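432aa long hypothetical deoxyribodipyrimidine photolyase (Sulfolobus tokodaii, PDB 2E0I) probably repairs cyclobutane pyrimidine dimers in DNA, using light absorbed by a bound FAD and probably harvested by a second FAD. Local coordinates at residues A[280-283]-A[284-287]; A[411-414]-A[415-418]; A[142-145]-A[146-150]. All blocks are in the same frame, centred on the assembly; numbering follows the deposited sequence.

Contact 1 (A[280-283]-A[284-287]); sequences YFEA and WKEG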
loop_
_atom_site.group_PDB
_atom_site.type_symbol
_atom_site.label_atom_id
_atom_site.label_comp_id
_atom_site.label_asym_id
_atom_site.label_seq_id
_atom_site.Cartn_x
_atom_site.Cartn_y
_atom_site.Cartn_z
ATOM N N TYR A 280 26.040 0.357 2.734
ATOM C CA TYR A 280 25.243 -0.864 2.790
ATOM C C TYR A 280 23.855 -0.595 2.210
ATOM O O TYR A 280 23.338 -1.379 1.423
ATOM C CB TYR A 280 25.073 -1.351 4.232
ATOM C CG TYR A 280 26.334 -1.776 4.945
ATOM C CD1 TYR A 280 27.412 -2.321 4.251
ATOM C CD2 TYR A 280 26.421 -1.691 6.334
ATOM C CE1 TYR A 280 28.549 -2.775 4.926
ATOM C CE2 TYR A 280 27.548 -2.144 7.016
ATOM C CZ TYR A 280 28.609 -2.686 6.309
ATOM O OH TYR A 280 29.718 -3.157 6.986
ATOM N N PHE A 281 23.259 0.518 2.623
ATOM C CA PHE A 281 21.938 0.914 2.162
ATOM C C PHE A 281 21.849 0.964 0.641
ATOM O O PHE A 281 20.843 0.572 0.050
ATOM C CB PHE A 281 21.580 2.290 2.726
ATOM C CG PHE A 281 20.214 2.771 2.324
ATOM C CD1 PHE A 281 19.091 1.991 2.561
ATOM C CD2 PHE A 281 20.051 3.996 1.706
ATOM C CE1 PHE A 281 17.826 2.428 2.182
ATOM C CE2 PHE A 281 18.792 4.437 1.329
ATOM C CZ PHE A 281 17.681 3.652 1.565
ATOM N N GLU A 282 22.906 1.462 0.012
ATOM C CA GLU A 282 22.940 1.572 -1.434
ATOM C C GLU A 282 22.983 0.182 -2.052
ATOM O O GLU A 282 22.376 -0.063 -3.098
ATOM C CB GLU A 282 24.160 2.376 -1.858
ATOM C CG GLU A 282 24.080 2.895 -3.277
ATOM C CD GLU A 282 23.397 4.256 -3.380
ATOM O OE1 GLU A 282 22.296 4.421 -2.801
ATOM O OE2 GLU A 282 23.963 5.159 -4.050
ATOM N N ALA A 283 23.697 -0.727 -1.390
ATOM C CA ALA A 283 23.823 -2.105 -1.846
ATOM C C ALA A 283 22.474 -2.816 -1.731
ATOM O O ALA A 283 22.104 -3.621 -2.586
ATOM C CB ALA A 283 24.855 -2.825 -1.019
ATOM N N TRP A 284 21.744 -2.507 -0.665
ATOM C CA TRP A 284 20.431 -3.090 -0.410
ATOM C C TRP A 284 19.422 -2.669 -1.487
ATOM O O TRP A 284 18.673 -3.495 -1.998
ATOM C CB TRP A 284 19.942 -2.641 0.968
ATOM C CG TRP A 284 18.590 -3.140 1.361
ATOM C CD1 TRP A 284 18.271 -4.387 1.814
ATOM C CD2 TRP A 284 17.373 -2.392 1.355
ATOM N NE1 TRP A 284 16.933 -4.461 2.093
ATOM C CE2 TRP A 284 16.354 -3.250 1.822
ATOM C CE3 TRP A 284 17.043 -1.078 0.998
ATOM C CZ2 TRP A 284 15.024 -2.837 1.945
ATOM C CZ3 TRP A 284 15.723 -0.668 1.121
ATOM C CH2 TRP A 284 14.727 -1.546 1.592
ATOM N N LYS A 285 19.405 -1.389 -1.841
ATOM C CA LYS A 285 18.471 -0.915 -2.850
ATOM C C LYS A 285 18.760 -1.503 -4.218
ATOM O O LYS A 285 17.850 -1.680 -5.019
ATOM C CB LYS A 285 18.494 0.611 -2.945
ATOM C CG LYS A 285 17.964 1.314 -1.718
ATOM C CD LYS A 285 18.001 2.830 -1.858
ATOM C CE LYS A 285 19.418 3.335 -1.982
ATOM N NZ LYS A 285 19.471 4.809 -2.159
ATOM N N GLU A 286 20.021 -1.812 -4.490
ATOM C CA GLU A 286 20.393 -2.352 -5.790
ATOM C C GLU A 286 20.330 -3.860 -5.864
ATOM O O GLU A 286 20.429 -4.433 -6.942
ATOM C CB GLU A 286 21.803 -1.913 -6.149
ATOM C CG GLU A 286 21.940 -0.438 -6.463
ATOM C CD GLU A 286 23.374 0.060 -6.285
ATOM O OE1 GLU A 286 24.320 -0.772 -6.397
ATOM O OE2 GLU A 286 23.547 1.283 -6.039
ATOM N N GLY A 287 20.171 -4.511 -4.722
ATOM C CA GLY A 287 20.137 -5.957 -4.729
ATOM C C GLY A 287 21.528 -6.492 -5.008
ATOM O O GLY A 287 21.681 -7.500 -5.699
#
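One face of the F281 ring is covered by the aliphatic part of K285, and the rim of the same ring meets the rim of the W284 indole. These side chains belong to the last turns of helix 278-286, which ends in a Schellman motif at G287 within the FAD-binding domain. K285 CD lies 3.9 Å from the F281 ring centroid and 29° off the ring normal, a CH-pi contact over the face. The two aromatic groups do not stack: their planes differ by only 19°, yet the closest atoms, F281 CE1 and W284 CE3, are 3.8 Å apart at the rims. W329 meets the F281 ring edge-to-face, while W284 NE1 is hydrogen-bonded to V315 O. F281 extends anti to its main-chain nitrogen (chi1 -179°), which carries the ring along the helix toward the next turn. K285 passes over this ring and then bends at its third torsion, bringing NZ to E282 OE1 at 2.9 Å in a salt bridge whose ammonium nitrogen approaches the oxygen nearly along its C-O axis. With an alanine in place of K285 the methylenes over F281 and the ammonium group are gone, and the E282 carboxylate is likely to be left without its cationic mate. E282 OE2 also stands 4.4 Å from E286 OE2, two like charges that the lysine probably helps to offset. The main chain supplies regular i to i+4 bonds, including W284 N to Y280 O at 2.9 Å. At the helix end G287 adopts positive phi, and its N donates a hydrogen bond back to W284 O at 3.3 Å.

Contact 2 (A[411-414]-A[415-418]); sequences IVNW and LERV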
loop_
_atom_site.group_PDB
_atom_site.type_symbol
_atom_site.label_atom_id
_atom_site.label_comp_id
_atom_site.label_asym_id
_atom_site.label_seq_id
_atom_site.Cartn_x
_atom_site.Cartn_y
_atom_site.Cartn_z
ATOM N N ILE A 411 28.086 -9.077 1.862
ATOM C CA ILE A 411 28.683 -7.816 2.299
ATOM C C ILE A 411 28.806 -7.696 3.813
ATOM O O ILE A 411 29.277 -6.682 4.309
ATOM C CB ILE A 411 27.891 -6.587 1.786
ATOM C CG1 ILE A 411 26.476 -6.591 2.373
ATOM C CG2 ILE A 411 27.859 -6.594 0.266
ATOM C CD1 ILE A 411 25.748 -5.269 2.238
ATOM N N VAL A 412 28.375 -8.729 4.535
ATOM C CA VAL A 412 28.447 -8.774 5.999
ATOM C C VAL A 412 28.020 -10.162 6.455
ATOM O O VAL A 412 27.392 -10.895 5.695
ATOM C CB VAL A 412 27.477 -7.766 6.684
ATOM C CG1 VAL A 412 28.014 -6.354 6.628
ATOM C CG2 VAL A 412 26.128 -7.829 6.020
ATOM N N ASN A 413 28.375 -10.530 7.685
ATOM C CA ASN A 413 27.958 -11.810 8.245
ATOM C C ASN A 413 26.714 -11.477 9.058
ATOM O O ASN A 413 26.805 -10.803 10.082
ATOM C CB ASN A 413 29.015 -12.393 9.186
ATOM C CG ASN A 413 28.469 -13.569 10.028
ATOM O OD1 ASN A 413 28.965 -13.854 11.128
ATOM N ND2 ASN A 413 27.446 -14.252 9.504
ATOM N N TRP A 414 25.557 -11.951 8.616
ATOM C CA TRP A 414 24.318 -11.646 9.312
ATOM C C TRP A 414 24.311 -12.023 10.795
ATOM O O TRP A 414 23.852 -11.250 11.628
ATOM C CB TRP A 414 23.140 -12.321 8.609
ATOM C CG TRP A 414 23.064 -13.783 8.868
ATOM C CD1 TRP A 414 23.811 -14.762 8.282
ATOM C CD2 TRP A 414 22.235 -14.433 9.838
ATOM N NE1 TRP A 414 23.501 -15.982 8.829
ATOM C CE2 TRP A 414 22.536 -15.809 9.787
ATOM C CE3 TRP A 414 21.269 -13.982 10.747
ATOM C CZ2 TRP A 414 21.905 -16.745 10.611
ATOM C CZ3 TRP A 414 20.642 -14.909 11.564
ATOM C CH2 TRP A 414 20.964 -16.278 11.490
ATOM N N LEU A 415 24.831 -13.197 11.131
ATOM C CA LEU A 415 24.825 -13.646 12.515
ATOM C C LEU A 415 25.484 -12.675 13.492
ATOM O O LEU A 415 24.884 -12.321 14.505
ATOM C CB LEU A 415 25.468 -15.032 12.618
ATOM C CG LEU A 415 25.057 -15.895 13.821
ATOM C CD1 LEU A 415 25.680 -15.352 15.083
ATOM C CD2 LEU A 415 23.540 -15.932 13.950
ATOM N N GLU A 416 26.707 -12.242 13.202
ATOM C CA GLU A 416 27.400 -11.301 14.086
ATOM C C GLU A 416 26.621 -9.995 14.187
ATOM O O GLU A 416 26.436 -9.448 15.275
ATOM C CB GLU A 416 28.795 -10.984 13.560
ATOM C CG GLU A 416 29.729 -12.169 13.436
ATOM C CD GLU A 416 31.060 -11.786 12.780
ATOM O OE1 GLU A 416 31.042 -11.254 11.642
ATOM O OE2 GLU A 416 32.126 -12.013 13.403
ATOM N N ARG A 417 26.180 -9.492 13.039
ATOM C CA ARG A 417 25.421 -8.248 12.977
ATOM C C ARG A 417 24.146 -8.322 13.818
ATOM O O ARG A 417 23.925 -7.490 14.687
ATOM C CB ARG A 417 25.036 -7.925 11.526
ATOM C CG ARG A 417 26.194 -7.832 10.534
ATOM C CD ARG A 417 27.030 -6.583 10.718
ATOM N NE ARG A 417 26.225 -5.369 10.669
ATOM C CZ ARG A 417 26.702 -4.169 10.343
ATOM N NH1 ARG A 417 27.985 -4.027 10.029
ATOM N NH2 ARG A 417 25.902 -3.107 10.342
ATOM N N VAL A 418 23.307 -9.322 13.548
ATOM C CA VAL A 418 22.050 -9.486 14.273
ATOM C C VAL A 418 22.264 -9.479 15.777
ATOM O O VAL A 418 21.448 -8.932 16.515
ATOM C CB VAL A 418 21.324 -10.798 13.891
ATOM C CG1 VAL A 418 20.026 -10.908 14.671
ATOM C CG2 VAL A 418 21.022 -10.825 12.408
#
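W414 O receives the shortest hydrogen bond of this contact, from V418 N at 2.8 Å with an N-H...O angle of 174°. Immediately before it, N413 O accepts from R417 N at 3.3 Å, again almost straight. Two successive i to i+4 bonds therefore set the first turn. The W414 indole lies along the outside of this turn, against L415. Its chi1 of 76° places CG between the main-chain nitrogen and the carbonyl carbon, which lays one face of the ring over L415. L415 CD2 sits above the six-membered ring, 3.9 Å from its centroid and 22° off the normal, as a CH-pi contact. V418 approaches differently: its CG2 lies near the ring plane at the edge, 3.6 Å from W414 CE3. This is the N-terminal start of helix 414-427, with N413 at the N-cap position and the preceding residues 411-413 leading in as loop. The Y291 hydroxyl is hydrogen-bonded to both V412 O and W414 N, pinning the main chain on each side of the cap residue, and the W368 ring meets the W414 ring at a steep inclination. R417 turns back toward the loop. Its CG packs 4.1 Å from V412 CB, and bends at the second and third torsions then lead the guanidinium past V412, whose CG1 is 4.1 Å from R417 NH1. The charge is answered outside this turn, where R417 NH2 forms a salt bridge with E275 OE2. V418, a buried residue, also packs against F317 and V322 of helix 309-322.

Contact 3 (A[142-145]-A[146-150]); sequences SFYN and EVSKV
F143 and Y144 each offer a ring face to the residue four positions on. In the first CH-pi contact, V147 CG1 lies 3.9 Å from the F143 ring centroid and 15° off the normal; the V147 first torsion, 83°, puts this methyl between the main-chain nitrogen and the carbonyl carbon, from where it reaches over the ring face. In the second, S148 CB stands 4.0 Å from the Y144 ring centroid, displaced toward the rim. Y245 meets the Y144 ring, while H137 packs edge-to-face on F143. Among the polar contacts, Y144 O accepts two hydrogen bonds from S148, one from N at 2.7 Å and one from OG at 2.8 Å. The hydroxyl donates from above the carbonyl plane, 37° out of it, whereas the amide comes in much closer to that plane. V147 N is hydrogen-bonded to F143 O at 2.9 Å, and E146 N to S142 O. On the exposed side, the K149 side chain runs past N145 O, its CE at 3.2 Å. V150 N then donates to V147 O at 2.9 Å, closing a type I beta turn from V147 to V150 in the N-terminal DNA photolyase domain, where the F143 side chain lies about 10 Å from a bound FAD.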
loop_
_atom_site.group_PDB
_atom_site.type_symbol
_atom_site.label_atom_id
_atom_site.label_comp_id
_atom_site.label_asym_id
_atom_site.label_seq_id
_atom_site.Cartn_x
_atom_site.Cartn_y
_atom_site.Cartn_z
ATOM N N SER A 142 -5.764 -10.120 19.220
ATOM C CA SER A 142 -6.795 -9.636 20.128
ATOM C C SER A 142 -7.872 -8.923 19.297
ATOM O O SER A 142 -9.069 -9.170 19.457
ATOM C CB SER A 142 -6.168 -8.669 21.143
ATOM O OG SER A 142 -7.145 -8.061 21.972
ATOM N N PHE A 143 -7.413 -8.049 18.401
ATOM C CA PHE A 143 -8.260 -7.262 17.500
ATOM C C PHE A 143 -9.166 -8.110 16.613
ATOM O O PHE A 143 -10.377 -7.893 16.547
ATOM C CB PHE A 143 -7.367 -6.382 16.613
ATOM C CG PHE A 143 -8.102 -5.678 15.514
ATOM C CD1 PHE A 143 -9.001 -4.657 15.801
ATOM C CD2 PHE A 143 -7.907 -6.050 14.187
ATOM C CE1 PHE A 143 -9.700 -4.016 14.781
ATOM C CE2 PHE A 143 -8.599 -5.418 13.156
ATOM C CZ PHE A 143 -9.497 -4.400 13.451
ATOM N N TYR A 144 -8.554 -9.062 15.917
ATOM C CA TYR A 144 -9.272 -9.949 15.014
ATOM C C TYR A 144 -10.380 -10.736 15.707
ATOM O O TYR A 144 -11.532 -10.713 15.272
ATOM C CB TYR A 144 -8.286 -10.915 14.340
ATOM C CG TYR A 144 -8.927 -11.854 13.343
ATOM C CD1 TYR A 144 -9.640 -11.357 12.249
ATOM C CD2 TYR A 144 -8.827 -13.238 13.497
ATOM C CE1 TYR A 144 -10.240 -12.211 11.336
ATOM C CE2 TYR A 144 -9.423 -14.104 12.590
ATOM C CZ TYR A 144 -10.131 -13.585 11.510
ATOM O OH TYR A 144 -10.730 -14.438 10.602
ATOM N N ASN A 145 -10.032 -11.428 16.784
ATOM C CA ASN A 145 -11.014 -12.218 17.521
ATOM C C ASN A 145 -12.219 -11.408 17.958
ATOM O O ASN A 145 -13.344 -11.886 17.875
ATOM C CB ASN A 145 -10.373 -12.852 18.748
ATOM C CG ASN A 145 -9.295 -13.843 18.386
ATOM O OD1 ASN A 145 -8.653 -14.415 19.265
ATOM N ND2 ASN A 145 -9.086 -14.056 17.084
ATOM N N GLU A 146 -11.986 -10.184 18.417
ATOM C CA GLU A 146 -13.073 -9.331 18.878
ATOM C C GLU A 146 -13.895 -8.746 17.724
ATOM O O GLU A 146 -15.129 -8.809 17.730
ATOM C CB GLU A 146 -12.503 -8.205 19.775
ATOM C CG GLU A 146 -13.545 -7.294 20.470
ATOM C CD GLU A 146 -13.000 -6.543 21.712
ATOM O OE1 GLU A 146 -13.689 -5.620 22.199
ATOM O OE2 GLU A 146 -11.900 -6.868 22.222
ATOM N N VAL A 147 -13.214 -8.215 16.717
ATOM C CA VAL A 147 -13.904 -7.581 15.598
ATOM C C VAL A 147 -14.472 -8.505 14.507
ATOM O O VAL A 147 -15.466 -8.171 13.860
ATOM C CB VAL A 147 -12.981 -6.517 14.951
ATOM C CG1 VAL A 147 -12.024 -7.171 13.955
ATOM C CG2 VAL A 147 -13.820 -5.431 14.312
ATOM N N SER A 148 -13.854 -9.663 14.303
ATOM C CA SER A 148 -14.334 -10.590 13.279
ATOM C C SER A 148 -15.733 -11.122 13.594
ATOM O O SER A 148 -16.437 -11.606 12.714
ATOM C CB SER A 148 -13.363 -11.761 13.115
ATOM O OG SER A 148 -13.372 -12.595 14.251
ATOM N N LYS A 149 -16.133 -11.027 14.855
ATOM C CA LYS A 149 -17.447 -11.499 15.255
ATOM C C LYS A 149 -18.492 -10.539 14.710
ATOM O O LYS A 149 -19.659 -10.896 14.573
ATOM C CB LYS A 149 -17.545 -11.570 16.778
ATOM C CG LYS A 149 -16.612 -12.581 17.423
ATOM C CD LYS A 149 -16.621 -12.427 18.947
ATOM C CE LYS A 149 -15.581 -13.312 19.626
ATOM N NZ LYS A 149 -15.125 -12.698 20.911
ATOM N N VAL A 150 -18.071 -9.317 14.402
ATOM C CA VAL A 150 -18.989 -8.317 13.859
ATOM C C VAL A 150 -19.317 -8.660 12.410
ATOM O O VAL A 150 -18.497 -9.249 11.700
ATOM C CB VAL A 150 -18.369 -6.918 13.877
ATOM C CG1 VAL A 150 -19.426 -5.879 13.547
ATOM C CG2 VAL A 150 -17.736 -6.656 15.222
#

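Overall arrangement
Each contact lies within one continuous run of chain and closes no more than a helical turn; they follow in series, neither nesting nor crossing. Contact 3 comes first, in helix 140-147, which follows the last strand of the five-stranded parallel sheet and packs against helix 238-256. Contact 1 ends helix 278-286, and contact 2 begins the final helix, 414-427; both belong to the FAD-binding domain. The centres of these two are about 15 Å apart and they touch: Y280 of contact 1 packs against I411, V412 and R417, tying helix 278-286 to helix 414-427 and the loop leading into it. Contact 3 stands apart, its centre about 39 Å from those of both others.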